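PDB 5UAO: tryptophane-5-halogenase from Microbispora sp. ATCC PTA-5024, which probably uses reduced FAD to chlorinate a tryptophan of a lanthipeptide at C5 during biosynthesis of the antibiotic NAI-107. Local coordinates for residues 167-172 and 525-529; 256-262 and 295-301; 306-310 and 322-327. All coordinates share one frame; numbering follows the deposited sequence.

Interaction 1 of 3, residues 167-172 and 525-529; sequences MKYLPF and DSDSW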
# COMPACT_ATOMS: atom_id res chain seq x y z
N MET A 167 25.82 13.04 7.47
CA MET A 167 25.33 12.25 6.33
C MET A 167 24.49 11.05 6.80
O MET A 167 23.52 10.65 6.16
CB MET A 167 26.52 11.82 5.45
CG MET A 167 27.26 13.00 4.75
SD MET A 167 26.36 13.88 3.43
CE MET A 167 26.66 12.70 2.12
N LYS A 168 24.83 10.52 7.97
CA LYS A 168 24.11 9.35 8.49
C LYS A 168 22.69 9.66 8.92
O LYS A 168 21.87 8.75 9.04
CB LYS A 168 24.88 8.73 9.65
CG LYS A 168 24.91 9.61 10.92
CD LYS A 168 25.68 8.89 12.03
CE LYS A 168 24.74 8.06 12.87
NZ LYS A 168 25.18 8.04 14.30
N TYR A 169 22.40 10.94 9.11
CA TYR A 169 21.08 11.38 9.50
C TYR A 169 20.23 11.84 8.34
O TYR A 169 19.04 12.02 8.51
CB TYR A 169 21.18 12.54 10.57
CG TYR A 169 21.94 12.09 11.84
CD1 TYR A 169 21.51 10.96 12.57
CD2 TYR A 169 23.06 12.75 12.27
CE1 TYR A 169 22.19 10.53 13.71
CE2 TYR A 169 23.77 12.33 13.39
CZ TYR A 169 23.33 11.21 14.11
OH TYR A 169 24.04 10.74 15.21
N LEU A 170 20.82 12.11 7.18
CA LEU A 170 20.09 12.74 6.06
C LEU A 170 20.29 11.93 4.74
O LEU A 170 21.37 11.94 4.16
CB LEU A 170 20.63 14.17 5.86
CG LEU A 170 20.57 15.18 7.03
CD1 LEU A 170 21.43 16.42 6.82
CD2 LEU A 170 19.16 15.62 7.24
N PRO A 171 19.26 11.24 4.27
CA PRO A 171 19.35 10.36 3.08
C PRO A 171 19.92 11.08 1.86
O PRO A 171 19.61 12.25 1.65
CB PRO A 171 17.93 9.95 2.86
CG PRO A 171 17.38 9.91 4.25
CD PRO A 171 17.94 11.14 4.90
N PHE A 172 20.83 10.42 1.17
CA PHE A 172 21.53 10.97 -0.02
C PHE A 172 21.87 9.82 -0.95
O PHE A 172 21.83 8.63 -0.56
CB PHE A 172 22.81 11.77 0.39
CG PHE A 172 23.95 10.84 0.88
CD1 PHE A 172 23.99 10.40 2.21
CD2 PHE A 172 24.87 10.35 -0.02
CE1 PHE A 172 24.96 9.49 2.62
CE2 PHE A 172 25.88 9.46 0.37
CZ PHE A 172 25.92 9.04 1.71
N ASP A 525 25.81 2.22 12.08
CA ASP A 525 25.20 2.91 13.22
C ASP A 525 23.68 2.74 13.28
O ASP A 525 22.94 2.92 12.28
CB ASP A 525 25.61 4.38 13.20
CG ASP A 525 25.52 5.05 14.55
OD1 ASP A 525 24.41 5.11 15.15
OD2 ASP A 525 26.57 5.56 14.99
N SER A 526 23.18 2.41 14.48
CA SER A 526 21.73 2.14 14.65
C SER A 526 20.92 3.38 14.41
O SER A 526 19.77 3.26 14.03
CB SER A 526 21.37 1.54 16.04
OG SER A 526 22.10 2.19 17.08
N ASP A 527 21.53 4.56 14.61
CA ASP A 527 20.93 5.90 14.31
C ASP A 527 20.92 6.33 12.81
O ASP A 527 20.40 7.42 12.45
CB ASP A 527 21.73 6.99 15.07
CG ASP A 527 21.09 7.41 16.40
OD1 ASP A 527 20.29 6.62 16.99
OD2 ASP A 527 21.43 8.53 16.89
N SER A 528 21.54 5.54 11.96
CA SER A 528 21.77 5.98 10.57
C SER A 528 20.60 5.58 9.68
O SER A 528 20.03 4.50 9.82
CB SER A 528 23.06 5.40 10.03
OG SER A 528 23.14 5.51 8.62
N TRP A 529 20.26 6.45 8.75
CA TRP A 529 19.23 6.11 7.78
C TRP A 529 19.63 4.88 6.94
O TRP A 529 18.77 4.23 6.40
CB TRP A 529 18.90 7.30 6.90
CG TRP A 529 19.98 7.63 5.91
CD1 TRP A 529 20.96 8.51 6.09
CD2 TRP A 529 20.17 7.07 4.59
NE1 TRP A 529 21.76 8.59 4.97
CE2 TRP A 529 21.33 7.69 4.04
CE3 TRP A 529 19.47 6.15 3.81
CZ2 TRP A 529 21.85 7.35 2.77
CZ3 TRP A 529 19.97 5.84 2.47
CH2 TRP A 529 21.12 6.47 1.97
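Lys168 and Ser528 bring the two backbones nearest each other, CA to CA 4.6 Å, where a turn of helical conformation at 167-169 meets the type I beta turn Asp525 to Ser528. Just past that turn, the backbone N of Trp529 donates to Lys168 O at 2.8 Å in a nearly straight bond. The indole of Trp529 then lies across the other loop. Its NE1 reaches Met167 O at 3.0 Å in the plane of the ring, though the bond is bent (134° at the hydrogen); that carbonyl also accepts from Leu170 N, so two donors share it. Pro171 sits over one indole face with its CA 3.5 Å from the centroid of the five-membered ring, a CH-pi contact, while the six-membered ring turns its edge to the face of Phe172 in an offset T-shaped pair with planes at 81°. The contact thus ties the loop between strands 162-165 and 173-175 to the loop between helices 517-524 and 532-538, with helix 76-85 also touching the indole. With an alanine in place of Trp529, Met167 O is likely to lose one of its two donors and a gap to open beside Pro171 and the Phe172 ring. Away from the indole, the Lys168 chain bends at chi3 (-91°) and carries NZ to a salt bridge with Asp525 OD2 at 2.9 Å and a hydrogen bond to Tyr169 OH. Asp525 OD1, only slightly farther from NZ, accepts from Asp527 N through its anti lone pair, an Asx turn that helps to hold the carboxylate facing the lysine.

Interaction 2 of 3, residues 256-262 and 295-301; sequences TDAAVTG and LGYVFSS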
# COMPACT_ATOMS: atom_id res chain seq x y z
N THR A 256 9.45 12.51 -24.89
CA THR A 256 10.85 12.56 -25.35
C THR A 256 11.36 11.18 -25.77
O THR A 256 10.90 10.20 -25.24
CB THR A 256 11.76 13.12 -24.25
OG1 THR A 256 11.62 12.34 -23.07
CG2 THR A 256 11.37 14.55 -23.94
N ASP A 257 12.35 11.11 -26.65
CA ASP A 257 12.82 9.84 -27.14
C ASP A 257 14.28 9.79 -27.51
O ASP A 257 14.73 8.79 -28.10
CB ASP A 257 12.02 9.45 -28.40
CG ASP A 257 12.06 10.52 -29.48
OD1 ASP A 257 12.59 11.65 -29.29
OD2 ASP A 257 11.60 10.22 -30.57
N ALA A 258 15.03 10.86 -27.21
CA ALA A 258 16.44 10.95 -27.58
C ALA A 258 17.16 11.81 -26.59
O ALA A 258 16.55 12.66 -25.95
CB ALA A 258 16.60 11.51 -29.02
N ALA A 259 18.48 11.58 -26.48
CA ALA A 259 19.37 12.43 -25.73
C ALA A 259 20.71 12.62 -26.43
O ALA A 259 21.34 11.67 -26.94
CB ALA A 259 19.61 11.84 -24.36
N VAL A 260 21.19 13.84 -26.38
CA VAL A 260 22.53 14.16 -26.82
C VAL A 260 23.36 14.36 -25.54
O VAL A 260 23.10 15.25 -24.73
CB VAL A 260 22.59 15.48 -27.62
CG1 VAL A 260 24.03 15.79 -27.97
CG2 VAL A 260 21.84 15.36 -28.92
N THR A 261 24.43 13.61 -25.42
CA THR A 261 25.26 13.73 -24.25
C THR A 261 26.59 14.45 -24.50
O THR A 261 27.13 14.50 -25.64
CB THR A 261 25.57 12.32 -23.66
OG1 THR A 261 26.31 11.51 -24.60
CG2 THR A 261 24.28 11.64 -23.28
N GLY A 262 27.16 14.97 -23.41
CA GLY A 262 28.45 15.62 -23.52
C GLY A 262 29.02 15.92 -22.13
O GLY A 262 28.37 15.60 -21.15
N LEU A 295 26.56 15.87 -18.96
CA LEU A 295 25.31 16.48 -19.35
C LEU A 295 24.56 15.61 -20.37
O LEU A 295 25.16 14.87 -21.15
CB LEU A 295 25.60 17.87 -19.95
CG LEU A 295 25.69 18.99 -18.94
CD1 LEU A 295 26.92 18.94 -18.09
CD2 LEU A 295 25.74 20.30 -19.71
N GLY A 296 23.24 15.79 -20.41
CA GLY A 296 22.43 15.19 -21.45
C GLY A 296 21.14 15.94 -21.71
O GLY A 296 20.32 16.15 -20.81
N TYR A 297 20.98 16.36 -22.96
CA TYR A 297 19.75 17.00 -23.42
C TYR A 297 18.81 15.94 -23.96
O TYR A 297 19.01 15.34 -25.02
CB TYR A 297 20.09 18.02 -24.48
CG TYR A 297 18.98 18.79 -25.07
CD1 TYR A 297 17.68 18.72 -24.57
CD2 TYR A 297 19.24 19.72 -26.09
CE1 TYR A 297 16.67 19.48 -25.13
CE2 TYR A 297 18.24 20.49 -26.61
CZ TYR A 297 16.98 20.41 -26.11
OH TYR A 297 15.97 21.19 -26.64
N VAL A 298 17.83 15.66 -23.13
CA VAL A 298 16.73 14.78 -23.43
C VAL A 298 15.67 15.59 -24.19
O VAL A 298 15.16 16.59 -23.70
CB VAL A 298 16.12 14.24 -22.08
CG1 VAL A 298 14.80 13.51 -22.30
CG2 VAL A 298 17.09 13.27 -21.39
N PHE A 299 15.33 15.13 -25.35
CA PHE A 299 14.43 15.91 -26.25
C PHE A 299 13.44 15.01 -26.98
O PHE A 299 13.67 13.80 -27.09
CB PHE A 299 15.25 16.75 -27.29
CG PHE A 299 16.13 15.97 -28.20
CD1 PHE A 299 17.40 15.56 -27.80
CD2 PHE A 299 15.78 15.72 -29.50
CE1 PHE A 299 18.23 14.88 -28.68
CE2 PHE A 299 16.57 14.99 -30.37
CZ PHE A 299 17.82 14.58 -29.97
N SER A 300 12.37 15.62 -27.53
CA SER A 300 11.49 14.99 -28.54
C SER A 300 12.04 15.17 -29.92
O SER A 300 12.12 16.31 -30.44
CB SER A 300 10.12 15.64 -28.55
OG SER A 300 9.45 15.14 -29.72
N SER A 301 12.41 14.07 -30.57
CA SER A 301 12.97 14.15 -31.92
C SER A 301 11.88 14.67 -32.93
O SER A 301 12.20 15.24 -33.97
CB SER A 301 13.54 12.80 -32.37
OG SER A 301 12.50 11.88 -32.50
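Phe299 lays its ring against Ala258, whose CB stands over one ring face, offset toward the rim, and comes within 3.4 Å of Phe299 CZ. With chi1 at 60°, CG is set between the backbone N and the carbonyl carbon, and the ring leans across to the partner strand, where Val260 CG2 meets Phe299 CE1 obliquely at 3.6 Å. Tyr297 starts on this same face but leads its ring away; its OH bonds to Glu312 and to the backbone N of Ala281. On the other face Ala259 and Val298 meet more loosely, Ala259 CB to Val298 CG2 at 4.1 Å, and it is here that Ala259 touches the bound FAD. Strands 258-262 and 295-299 run antiparallel as inner neighbours of a mixed sheet, with Val260 and Tyr297 a hydrogen-bonded pair exchanging two N-H···O bonds. At one end the ladder breaks into a classic beta bulge: Asp257 N (3.0 Å) and Ala258 N (3.2 Å) both donate to Phe299 O. The Asp257 carboxylate then holds the chain beyond the strand by two bonds to one residue. Its OD1 accepts from Ser301 N at 2.7 Å through the syn lone pair, and its OD2 accepts a hydrogen bond from Ser301 OG at 2.7 Å, the hydroxyl lying 15° out of the carboxylate plane. Next door, Thr256 and Val298 cross at about a right angle, OG1 against CG1.

Interaction 3 of 3, residues 306-310 and 322-327; sequences PDDAA and REALVR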
# COMPACT_ATOMS: atom_id res chain seq x y z
N PRO A 306 18.38 16.25 -34.07
CA PRO A 306 19.47 16.06 -33.14
C PRO A 306 20.64 17.06 -33.22
O PRO A 306 21.19 17.43 -32.18
CB PRO A 306 19.97 14.64 -33.46
CG PRO A 306 18.82 13.95 -34.00
CD PRO A 306 18.04 14.98 -34.74
N ASP A 307 21.05 17.43 -34.43
CA ASP A 307 22.08 18.47 -34.60
C ASP A 307 21.63 19.84 -34.06
O ASP A 307 22.46 20.56 -33.48
CB ASP A 307 22.52 18.64 -36.07
CG ASP A 307 23.12 17.39 -36.64
OD1 ASP A 307 23.99 16.80 -35.99
OD2 ASP A 307 22.75 17.01 -37.78
N ASP A 308 20.38 20.20 -34.25
CA ASP A 308 19.85 21.43 -33.66
C ASP A 308 19.80 21.31 -32.13
O ASP A 308 20.08 22.27 -31.43
CB ASP A 308 18.51 21.78 -34.24
CG ASP A 308 18.59 22.19 -35.74
OD1 ASP A 308 19.71 22.50 -36.24
OD2 ASP A 308 17.52 22.26 -36.39
N ALA A 309 19.53 20.12 -31.61
CA ALA A 309 19.57 19.91 -30.14
C ALA A 309 20.95 20.07 -29.59
O ALA A 309 21.15 20.77 -28.60
CB ALA A 309 19.08 18.52 -29.78
N ALA A 310 21.93 19.46 -30.25
CA ALA A 310 23.32 19.66 -29.89
C ALA A 310 23.74 21.13 -29.97
O ALA A 310 24.41 21.62 -29.05
CB ALA A 310 24.22 18.75 -30.69
N ARG A 322 30.30 17.17 -27.44
CA ARG A 322 29.19 16.40 -28.00
C ARG A 322 29.71 15.00 -28.15
O ARG A 322 30.55 14.76 -28.98
CB ARG A 322 28.81 17.00 -29.38
CG ARG A 322 27.88 16.14 -30.25
CD ARG A 322 27.37 16.96 -31.44
NE ARG A 322 26.71 16.19 -32.52
CZ ARG A 322 25.51 15.60 -32.45
NH1 ARG A 322 24.81 15.62 -31.34
NH2 ARG A 322 25.01 14.95 -33.50
N GLU A 323 29.22 14.08 -27.33
CA GLU A 323 29.79 12.75 -27.25
C GLU A 323 28.98 11.71 -27.96
O GLU A 323 29.54 10.87 -28.67
CB GLU A 323 30.02 12.28 -25.79
N ALA A 324 27.67 11.67 -27.69
CA ALA A 324 26.83 10.54 -28.14
C ALA A 324 25.38 10.99 -28.33
O ALA A 324 24.92 11.96 -27.71
CB ALA A 324 26.91 9.39 -27.17
N LEU A 325 24.68 10.33 -29.24
CA LEU A 325 23.22 10.43 -29.37
C LEU A 325 22.63 9.06 -28.92
O LEU A 325 23.01 8.02 -29.45
CB LEU A 325 22.83 10.67 -30.80
CG LEU A 325 21.32 10.64 -31.11
CD1 LEU A 325 20.58 11.83 -30.53
CD2 LEU A 325 21.22 10.63 -32.63
N VAL A 326 21.74 9.07 -27.96
CA VAL A 326 21.14 7.85 -27.44
C VAL A 326 19.61 7.93 -27.69
O VAL A 326 19.03 8.94 -27.39
CB VAL A 326 21.43 7.79 -25.93
CG1 VAL A 326 20.67 6.68 -25.26
CG2 VAL A 326 22.93 7.62 -25.69
N ARG A 327 18.97 6.85 -28.15
CA ARG A 327 17.52 6.85 -28.42
C ARG A 327 16.85 5.92 -27.43
O ARG A 327 17.48 5.00 -26.87
CB ARG A 327 17.24 6.40 -29.86
CG ARG A 327 17.96 7.21 -30.90
CD ARG A 327 17.24 7.16 -32.21
NE ARG A 327 17.86 8.07 -33.17
CZ ARG A 327 17.45 9.29 -33.48
NH1 ARG A 327 16.34 9.81 -32.96
NH2 ARG A 327 18.15 9.98 -34.37
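The first turn of helix 306-316 packs against strand 324-327, the outermost strand of the mixed sheet within this chain, and against the arginine that leads into it. Pro306 and Arg322 bury more surface here than the other residues. Pro306 directs its CB at the strand: this atom meets Leu325 CD1 at 4.1 Å, a loose apolar contact, and Pro306 CG meets Arg327 NH2 at 4.0 Å, the two side chains crossing at about a right angle. Leu325 holds CG anti to the backbone N (chi1 173°), which sends its branched end out to the helix. Arg322 reaches across from the other side of Leu325 with its chain extended from CG to NE. Its guanidinium comes down beside Ala310, whose CB lies 3.3 Å from Arg322 NH1 and 3.7 Å from Arg322 CD. NH1 is buried here without a polar partner in the model. At the far end of the group, NH2 lies 3.3 Å from Asp307 OD1. This salt bridge is electrostatic alone: the oxygen sits well out of the guanidinium plane, the two planes are 74° apart, and no N-H points at it. Arg322 is poorly ordered, so this link is probably a soft one at the surface. Beneath, Val260 of strand 258-264 touches Ala310, Arg322 and Leu325, while Phe299 of strand 293-299 receives Pro306, Ala309 and Leu325. On the opposite face of strand 324-327, Val326 touches the FAD, and the helix thus covers the side of the sheet turned away from the cofactor.

In the fold
Interactions 2 and 3 belong together: their centres are about 6 Å apart, and strand 258-264 pairs on one side with 293-299 and on the other with 324-327, through Ala259 O to Val326 N and Thr261 O to Glu323 N. Along the chain they come in series, strand 293-299 being followed by helix 306-316. They build the edge of a sheet that touches the FAD through Ala259 and Val326. Interaction 1 lies on the opposite side of the chain's centre, its centre about 35 Å from that of interaction 2 and 39 Å from that of interaction 3. Both are nested in the long loop it closes, which brings the segment between helices 517-524 and 532-538 back against the loop after strand 162-165.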